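Local coordinates for protein dnab-like replicative helicase (Bacillus phage SPP1, PDB 3BH0) that probably couples ATP hydrolysis to the unwinding of duplex DNA in the 5'-3' direction, as the ATPase domain of a DnaB-family replicative helicase, at residues M92-E105 with K181-L193. Sequence-based numbering, arbitrary orientation.
Sequences MSDNDDVVNLHSLE and KRVIVMIDYLQLL
Ile184 crosses Met92 obliquely, its CG2 3.8 Å from the Met92 SD, while its CD1 turns to the CB of Asp97. With CG beside the backbone N (chi1 -67°), Met186 brings that carbon 4.0 Å from Val99 CG1 and its CB near Leu101 CD1. Helix 81-93 packs on this face through Leu86, which meets Leu101, and Ala89, which touches Val99 and Met186. On the other face Val185 CG1 comes obliquely to the His102 ring, 3.7 Å from ND1, and that ring stacks with Phe157. Further along, Leu104 CD1 fits among Ile187 CG2, Leu193 CD2 and the carbonyl of Asp188. The two strands run parallel, 20° apart, and an unbroken ladder from Val98 N to Arg182 O through Asp188 N to His102 O joins them. At the N-terminal edge Arg182 NE gives Asp97 OD1 a 2.8 Å hydrogen bond within a salt bridge; the oxygen lies in the guanidinium plane, but NE sits 33° out of the carboxylate plane, on the syn side. Arg182 NH1 is held separately by Thr49 O. Lys181 NZ makes a salt bridge, its exact pose doubtful, with OD1 of Asp96, the positive-phi residue of the Schellman motif closing helix 81-93. Side by side, 98-103 and 183-188 form part of the parallel core of a RecA-like P-loop ATPase fold, with the Asp188 side chain touching the probable Walker A loop as a Walker B aspartate would.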
ATOM      1  N   MET A  92       7.063   6.371  -2.690  1.00 49.16           N
ATOM      2  CA  MET A  92       6.603   6.593  -4.059  1.00 49.63           C
ATOM      3  C   MET A  92       6.495   8.069  -4.381  1.00 50.25           C
ATOM      4  O   MET A  92       6.805   8.479  -5.496  1.00 50.96           O
ATOM      5  CB  MET A  92       5.243   5.952  -4.273  1.00 49.81           C
ATOM      6  CG  MET A  92       5.258   4.465  -4.137  1.00 49.71           C
ATOM      7  SD  MET A  92       3.588   3.852  -4.133  1.00 48.43           S
ATOM      8  CE  MET A  92       3.949   2.161  -3.757  1.00 50.86           C
ATOM      9  N   SER A  93       6.037   8.860  -3.414  1.00 50.62           N
ATOM     10  CA  SER A  93       6.009  10.303  -3.552  1.00 51.14           C
ATOM     11  C   SER A  93       7.406  10.832  -3.837  1.00 51.71           C
ATOM     12  O   SER A  93       7.566  11.777  -4.606  1.00 52.45           O
ATOM     13  CB  SER A  93       5.453  10.956  -2.295  1.00 51.11           C
ATOM     14  OG  SER A  93       5.574  12.367  -2.375  1.00 51.85           O
ATOM     15  N   ASP A  94       8.411  10.206  -3.229  1.00 52.24           N
ATOM     16  CA  ASP A  94       9.811  10.596  -3.396  1.00 52.55           C
ATOM     17  C   ASP A  94      10.397  10.293  -4.784  1.00 52.91           C
ATOM     18  O   ASP A  94      11.389  10.893  -5.187  1.00 52.98           O
ATOM     19  CB  ASP A  94      10.675   9.943  -2.313  1.00 52.66           C
ATOM     20  CG  ASP A  94      10.474  10.563  -0.934  1.00 52.19           C
ATOM     21  OD1 ASP A  94       9.707  11.547  -0.790  1.00 50.92           O
ATOM     22  OD2 ASP A  94      11.098  10.042   0.012  1.00 52.39           O
ATOM     23  N   ASN A  95       9.797   9.360  -5.509  1.00 53.38           N
ATOM     24  CA  ASN A  95      10.152   9.144  -6.909  1.00 53.92           C
ATOM     25  C   ASN A  95       9.456  10.181  -7.790  1.00 54.08           C
ATOM     26  O   ASN A  95       9.584  10.162  -9.007  1.00 54.86           O
ATOM     27  CB  ASN A  95       9.713   7.746  -7.337  1.00 53.96           C
ATOM     28  CG  ASN A  95      10.824   6.954  -7.978  1.00 54.59           C
ATOM     29  OD1 ASN A  95      10.680   6.467  -9.105  1.00 55.75           O
ATOM     30  ND2 ASN A  95      11.936   6.792  -7.256  1.00 53.78           N
ATOM     31  N   ASP A  96       8.719  11.088  -7.152  1.00 54.23           N
ATOM     32  CA  ASP A  96       7.874  12.090  -7.818  1.00 54.35           C
ATOM     33  C   ASP A  96       6.671  11.467  -8.545  1.00 53.86           C
ATOM     34  O   ASP A  96       6.115  12.050  -9.487  1.00 54.04           O
ATOM     35  CB  ASP A  96       8.683  13.021  -8.732  1.00 55.01           C
ATOM     36  CG  ASP A  96       8.077  14.420  -8.818  1.00 57.00           C
ATOM     37  OD1 ASP A  96       7.395  14.710  -9.837  1.00 58.67           O
ATOM     38  OD2 ASP A  96       8.267  15.220  -7.857  1.00 57.89           O
ATOM     39  N   ASP A  97       6.269  10.282  -8.090  1.00 52.77           N
ATOM     40  CA  ASP A  97       5.010   9.694  -8.510  1.00 51.59           C
ATOM     41  C   ASP A  97       3.927  10.315  -7.639  1.00 50.70           C
ATOM     42  O   ASP A  97       4.239  10.905  -6.591  1.00 50.74           O
ATOM     43  CB  ASP A  97       5.052   8.173  -8.367  1.00 51.73           C
ATOM     44  CG  ASP A  97       6.059   7.529  -9.309  1.00 52.27           C
ATOM     45  OD1 ASP A  97       5.940   7.743 -10.535  1.00 51.99           O
ATOM     46  OD2 ASP A  97       6.971   6.813  -8.830  1.00 53.32           O
ATOM     47  N   VAL A  98       2.673  10.203  -8.084  1.00 49.19           N
ATOM     48  CA  VAL A  98       1.525  10.805  -7.408  1.00 47.80           C
ATOM     49  C   VAL A  98       0.734   9.748  -6.633  1.00 46.63           C
ATOM     50  O   VAL A  98       0.290   8.753  -7.204  1.00 46.69           O
ATOM     51  CB  VAL A  98       0.593  11.526  -8.424  1.00 48.17           C
ATOM     52  CG1 VAL A  98      -0.626  12.143  -7.733  1.00 48.42           C
ATOM     53  CG2 VAL A  98       1.360  12.597  -9.187  1.00 48.16           C
ATOM     54  N   VAL A  99       0.565   9.975  -5.332  1.00 45.03           N
ATOM     55  CA  VAL A  99      -0.165   9.052  -4.467  1.00 43.41           C
ATOM     56  C   VAL A  99      -1.514   9.624  -4.020  1.00 42.59           C
ATOM     57  O   VAL A  99      -1.575  10.679  -3.404  1.00 42.39           O
ATOM     58  CB  VAL A  99       0.672   8.628  -3.234  1.00 43.49           C
ATOM     59  CG1 VAL A  99      -0.066   7.545  -2.438  1.00 43.12           C
ATOM     60  CG2 VAL A  99       2.060   8.126  -3.655  1.00 42.50           C
ATOM     61  N   ASN A 100      -2.589   8.916  -4.360  1.00 41.38           N
ATOM     62  CA  ASN A 100      -3.926   9.231  -3.898  1.00 40.38           C
ATOM     63  C   ASN A 100      -4.285   8.250  -2.790  1.00 39.67           C
ATOM     64  O   ASN A 100      -4.497   7.063  -3.037  1.00 39.24           O
ATOM     65  CB  ASN A 100      -4.939   9.082  -5.031  1.00 40.65           C
ATOM     66  CG  ASN A 100      -5.076  10.331  -5.897  1.00 41.33           C
ATOM     67  OD1 ASN A 100      -4.348  11.308  -5.736  1.00 42.99           O
ATOM     68  ND2 ASN A 100      -6.033  10.293  -6.825  1.00 39.77           N
ATOM     69  N   LEU A 101      -4.344   8.747  -1.565  1.00 39.00           N
ATOM     70  CA  LEU A 101      -4.690   7.909  -0.430  1.00 38.08           C
ATOM     71  C   LEU A 101      -6.154   8.079  -0.085  1.00 37.29           C
ATOM     72  O   LEU A 101      -6.593   9.170   0.285  1.00 37.90           O
ATOM     73  CB  LEU A 101      -3.804   8.216   0.772  1.00 37.42           C
ATOM     74  CG  LEU A 101      -4.298   7.700   2.128  1.00 38.51           C
ATOM     75  CD1 LEU A 101      -4.411   6.155   2.210  1.00 36.13           C
ATOM     76  CD2 LEU A 101      -3.419   8.265   3.253  1.00 38.60           C
ATOM     77  N   HIS A 102      -6.905   6.994  -0.224  1.00 36.19           N
ATOM     78  CA  HIS A 102      -8.304   6.991   0.123  1.00 35.53           C
ATOM     79  C   HIS A 102      -8.443   6.361   1.502  1.00 35.51           C
ATOM     80  O   HIS A 102      -8.362   5.139   1.666  1.00 34.73           O
ATOM     81  CB  HIS A 102      -9.127   6.291  -0.953  1.00 35.15           C
ATOM     82  CG  HIS A 102      -9.189   7.056  -2.237  1.00 35.62           C
ATOM     83  ND1 HIS A 102      -8.150   7.074  -3.146  1.00 35.98           N
ATOM     84  CD2 HIS A 102     -10.150   7.859  -2.751  1.00 34.60           C
ATOM     85  CE1 HIS A 102      -8.471   7.855  -4.163  1.00 34.43           C
ATOM     86  NE2 HIS A 102      -9.681   8.339  -3.949  1.00 33.27           N
ATOM     87  N   SER A 103      -8.596   7.229   2.502  1.00 35.72           N
ATOM     88  CA  SER A 103      -8.576   6.795   3.884  1.00 35.62           C
ATOM     89  C   SER A 103      -9.959   6.871   4.516  1.00 35.48           C
ATOM     90  O   SER A 103     -10.465   7.932   4.855  1.00 34.98           O
ATOM     91  CB  SER A 103      -7.511   7.554   4.675  1.00 35.72           C
ATOM     92  OG  SER A 103      -8.046   8.639   5.371  1.00 37.40           O
ATOM     93  N   LEU A 104     -10.557   5.698   4.643  1.00 35.64           N
ATOM     94  CA  LEU A 104     -11.938   5.548   5.013  1.00 36.69           C
ATOM     95  C   LEU A 104     -12.046   5.360   6.523  1.00 37.19           C
ATOM     96  O   LEU A 104     -13.092   5.593   7.132  1.00 37.04           O
ATOM     97  CB  LEU A 104     -12.503   4.352   4.258  1.00 36.41           C
ATOM     98  CG  LEU A 104     -12.663   4.636   2.763  1.00 36.82           C
ATOM     99  CD1 LEU A 104     -11.869   3.635   1.949  1.00 36.59           C
ATOM    100  CD2 LEU A 104     -14.130   4.532   2.419  1.00 38.37           C
ATOM    101  N   GLU A 105     -10.924   4.957   7.102  1.00 37.94           N
ATOM    102  CA  GLU A 105     -10.792   4.709   8.518  1.00 39.46           C
ATOM    103  C   GLU A 105     -10.474   6.020   9.266  1.00 38.86           C
ATOM    104  O   GLU A 105     -11.071   6.305  10.297  1.00 38.86           O
ATOM    105  CB  GLU A 105      -9.684   3.662   8.716  1.00 39.82           C
ATOM    106  CG  GLU A 105      -9.542   3.142  10.122  1.00 44.89           C
ATOM    107  CD  GLU A 105     -10.301   1.836  10.378  1.00 50.63           C
ATOM    108  OE1 GLU A 105     -11.548   1.879  10.608  1.00 53.50           O
ATOM    109  OE2 GLU A 105      -9.629   0.767  10.379  1.00 51.43           O
ATOM    110  N   LYS A 181       2.573  11.892 -15.091  1.00 53.70           N
ATOM    111  CA  LYS A 181       2.853  11.229 -13.823  1.00 52.38           C
ATOM    112  C   LYS A 181       2.054   9.949 -13.651  1.00 50.98           C
ATOM    113  O   LYS A 181       0.845   9.921 -13.885  1.00 50.72           O
ATOM    114  CB  LYS A 181       2.575  12.175 -12.656  1.00 52.72           C
ATOM    115  CG  LYS A 181       3.296  13.505 -12.719  1.00 53.23           C
ATOM    116  CD  LYS A 181       4.711  13.402 -12.182  1.00 54.79           C
ATOM    117  CE  LYS A 181       5.208  14.770 -11.762  1.00 56.38           C
ATOM    118  NZ  LYS A 181       4.516  15.266 -10.528  1.00 56.55           N
ATOM    119  N   ARG A 182       2.741   8.893 -13.241  1.00 49.43           N
ATOM    120  CA  ARG A 182       2.070   7.669 -12.822  1.00 48.11           C
ATOM    121  C   ARG A 182       1.416   7.862 -11.447  1.00 46.95           C
ATOM    122  O   ARG A 182       2.102   8.203 -10.478  1.00 47.04           O
ATOM    123  CB  ARG A 182       3.031   6.469 -12.854  1.00 48.48           C
ATOM    124  CG  ARG A 182       4.503   6.827 -13.041  1.00 48.09           C
ATOM    125  CD  ARG A 182       5.376   5.593 -13.240  1.00 48.08           C
ATOM    126  NE  ARG A 182       6.484   5.604 -12.288  1.00 49.14           N
ATOM    127  CZ  ARG A 182       7.547   4.808 -12.336  1.00 49.35           C
ATOM    128  NH1 ARG A 182       7.681   3.920 -13.307  1.00 49.03           N
ATOM    129  NH2 ARG A 182       8.483   4.906 -11.403  1.00 50.90           N
ATOM    130  N   VAL A 183       0.088   7.699 -11.414  1.00 45.23           N
ATOM    131  CA  VAL A 183      -0.763   7.822 -10.220  1.00 43.48           C
ATOM    132  C   VAL A 183      -0.862   6.480  -9.486  1.00 42.67           C
ATOM    133  O   VAL A 183      -0.933   5.419 -10.113  1.00 42.16           O
ATOM    134  CB  VAL A 183      -2.199   8.303 -10.606  1.00 43.49           C
ATOM    135  CG1 VAL A 183      -3.127   8.401  -9.395  1.00 42.56           C
ATOM    136  CG2 VAL A 183      -2.154   9.641 -11.324  1.00 43.80           C
ATOM    137  N   ILE A 184      -0.869   6.526  -8.154  1.00 41.65           N
ATOM    138  CA  ILE A 184      -1.003   5.310  -7.352  1.00 40.28           C
ATOM    139  C   ILE A 184      -2.187   5.483  -6.416  1.00 39.63           C
ATOM    140  O   ILE A 184      -2.218   6.418  -5.626  1.00 40.03           O
ATOM    141  CB  ILE A 184       0.289   5.009  -6.563  1.00 40.40           C
ATOM    142  CG1 ILE A 184       1.474   4.883  -7.520  1.00 39.71           C
ATOM    143  CG2 ILE A 184       0.133   3.732  -5.692  1.00 40.08           C
ATOM    144  CD1 ILE A 184       2.589   5.842  -7.228  1.00 38.81           C
ATOM    145  N   VAL A 185      -3.166   4.593  -6.511  1.00 38.35           N
ATOM    146  CA  VAL A 185      -4.372   4.700  -5.683  1.00 37.16           C
ATOM    147  C   VAL A 185      -4.276   3.761  -4.480  1.00 36.90           C
ATOM    148  O   VAL A 185      -4.334   2.548  -4.635  1.00 36.36           O
ATOM    149  CB  VAL A 185      -5.650   4.442  -6.529  1.00 37.05           C
ATOM    150  CG1 VAL A 185      -6.922   4.685  -5.725  1.00 34.67           C
ATOM    151  CG2 VAL A 185      -5.623   5.331  -7.783  1.00 36.79           C
ATOM    152  N   MET A 186      -4.095   4.334  -3.290  1.00 36.63           N
ATOM    153  CA  MET A 186      -4.032   3.554  -2.048  1.00 37.07           C
ATOM    154  C   MET A 186      -5.373   3.596  -1.345  1.00 36.17           C
ATOM    155  O   MET A 186      -5.931   4.673  -1.126  1.00 35.91           O
ATOM    156  CB  MET A 186      -2.970   4.091  -1.088  1.00 36.87           C
ATOM    157  CG  MET A 186      -1.535   3.944  -1.538  1.00 37.94           C
ATOM    158  SD  MET A 186      -0.409   3.799  -0.121  1.00 39.87           S
ATOM    159  CE  MET A 186      -0.500   2.033   0.189  1.00 41.01           C
ATOM    160  N   ILE A 187      -5.890   2.432  -0.968  1.00 35.82           N
ATOM    161  CA  ILE A 187      -7.175   2.396  -0.292  1.00 35.57           C
ATOM    162  C   ILE A 187      -7.061   1.881   1.154  1.00 36.41           C
ATOM    163  O   ILE A 187      -6.841   0.680   1.377  1.00 36.11           O
ATOM    164  CB  ILE A 187      -8.219   1.654  -1.141  1.00 34.99           C
ATOM    165  CG1 ILE A 187      -8.190   2.236  -2.568  1.00 34.50           C
ATOM    166  CG2 ILE A 187      -9.623   1.746  -0.493  1.00 33.17           C
ATOM    167  CD1 ILE A 187      -8.837   1.418  -3.615  1.00 32.08           C
ATOM    168  N   ASP A 188      -7.179   2.789   2.136  1.00 37.61           N
ATOM    169  CA  ASP A 188      -7.177   2.336   3.538  1.00 37.78           C
ATOM    170  C   ASP A 188      -8.414   1.561   3.829  1.00 37.91           C
ATOM    171  O   ASP A 188      -9.444   2.024   4.326  1.00 37.44           O
ATOM    172  CB  ASP A 188      -6.882   3.363   4.629  1.00 38.61           C
ATOM    173  CG  ASP A 188      -6.605   2.685   6.015  1.00 39.28           C
ATOM    174  OD1 ASP A 188      -6.769   1.436   6.165  1.00 39.65           O
ATOM    175  OD2 ASP A 188      -6.236   3.407   6.965  1.00 43.05           O
ATOM    176  N   TYR A 189      -8.191   0.329   3.428  1.00 38.04           N
ATOM    177  CA  TYR A 189      -8.928  -0.869   3.623  1.00 37.05           C
ATOM    178  C   TYR A 189     -10.220  -1.064   2.887  1.00 36.42           C
ATOM    179  O   TYR A 189     -11.170  -0.295   3.000  1.00 36.53           O
ATOM    180  CB  TYR A 189      -8.650  -1.544   4.985  1.00 37.03           C
ATOM    181  CG  TYR A 189      -9.740  -1.781   5.974  1.00 36.91           C
ATOM    182  CD1 TYR A 189     -10.541  -2.917   5.885  1.00 35.25           C
ATOM    183  CD2 TYR A 189      -9.883  -0.948   7.085  1.00 37.10           C
ATOM    184  CE1 TYR A 189     -11.512  -3.177   6.834  1.00 36.47           C
ATOM    185  CE2 TYR A 189     -10.850  -1.207   8.052  1.00 36.82           C
ATOM    186  CZ  TYR A 189     -11.654  -2.317   7.916  1.00 36.78           C
ATOM    187  OH  TYR A 189     -12.616  -2.559   8.854  1.00 38.44           O
ATOM    188  N   LEU A 190     -10.136  -2.107   2.066  1.00 35.26           N
ATOM    189  CA  LEU A 190     -11.043  -2.442   1.013  1.00 34.95           C
ATOM    190  C   LEU A 190     -12.436  -2.778   1.506  1.00 34.70           C
ATOM    191  O   LEU A 190     -13.410  -2.413   0.864  1.00 34.16           O
ATOM    192  CB  LEU A 190     -10.452  -3.614   0.210  1.00 34.94           C
ATOM    193  CG  LEU A 190     -11.225  -4.299  -0.927  1.00 34.69           C
ATOM    194  CD1 LEU A 190     -10.236  -4.713  -1.999  1.00 35.98           C
ATOM    195  CD2 LEU A 190     -12.036  -5.506  -0.444  1.00 33.02           C
ATOM    196  N   GLN A 191     -12.516  -3.447   2.650  1.00 34.68           N
ATOM    197  CA  GLN A 191     -13.774  -4.010   3.140  1.00 34.95           C
ATOM    198  C   GLN A 191     -14.667  -2.955   3.775  1.00 35.46           C
ATOM    199  O   GLN A 191     -15.750  -3.272   4.277  1.00 36.14           O
ATOM    200  CB  GLN A 191     -13.520  -5.155   4.131  1.00 34.81           C
ATOM    201  CG  GLN A 191     -12.976  -6.435   3.492  1.00 33.35           C
ATOM    202  CD  GLN A 191     -11.448  -6.439   3.317  1.00 32.02           C
ATOM    203  OE1 GLN A 191     -10.744  -5.511   3.731  1.00 27.76           O
ATOM    204  NE2 GLN A 191     -10.938  -7.504   2.705  1.00 31.17           N
ATOM    205  N   LEU A 192     -14.191  -1.715   3.742  1.00 35.18           N
ATOM    206  CA  LEU A 192     -14.926  -0.542   4.172  1.00 35.16           C
ATOM    207  C   LEU A 192     -15.598   0.176   2.987  1.00 35.32           C
ATOM    208  O   LEU A 192     -16.453   1.051   3.181  1.00 34.99           O
ATOM    209  CB  LEU A 192     -13.960   0.433   4.882  1.00 35.46           C
ATOM    210  CG  LEU A 192     -14.124   0.733   6.379  1.00 35.25           C
ATOM    211  CD1 LEU A 192     -14.356  -0.534   7.176  1.00 36.12           C
ATOM    212  CD2 LEU A 192     -12.946   1.521   6.949  1.00 34.29           C
ATOM    213  N   LEU A 193     -15.205  -0.188   1.768  1.00 35.43           N
ATOM    214  CA  LEU A 193     -15.726   0.470   0.563  1.00 35.77           C
ATOM    215  C   LEU A 193     -17.227   0.235   0.402  1.00 36.51           C
ATOM    216  O   LEU A 193     -17.733  -0.823   0.753  1.00 36.10           O
ATOM    217  CB  LEU A 193     -14.978   0.007  -0.692  1.00 35.07           C
ATOM    218  CG  LEU A 193     -13.550   0.524  -0.890  1.00 34.10           C
ATOM    219  CD1 LEU A 193     -12.815  -0.246  -1.982  1.00 31.49           C
ATOM    220  CD2 LEU A 193     -13.523   2.013  -1.181  1.00 33.16           C
TER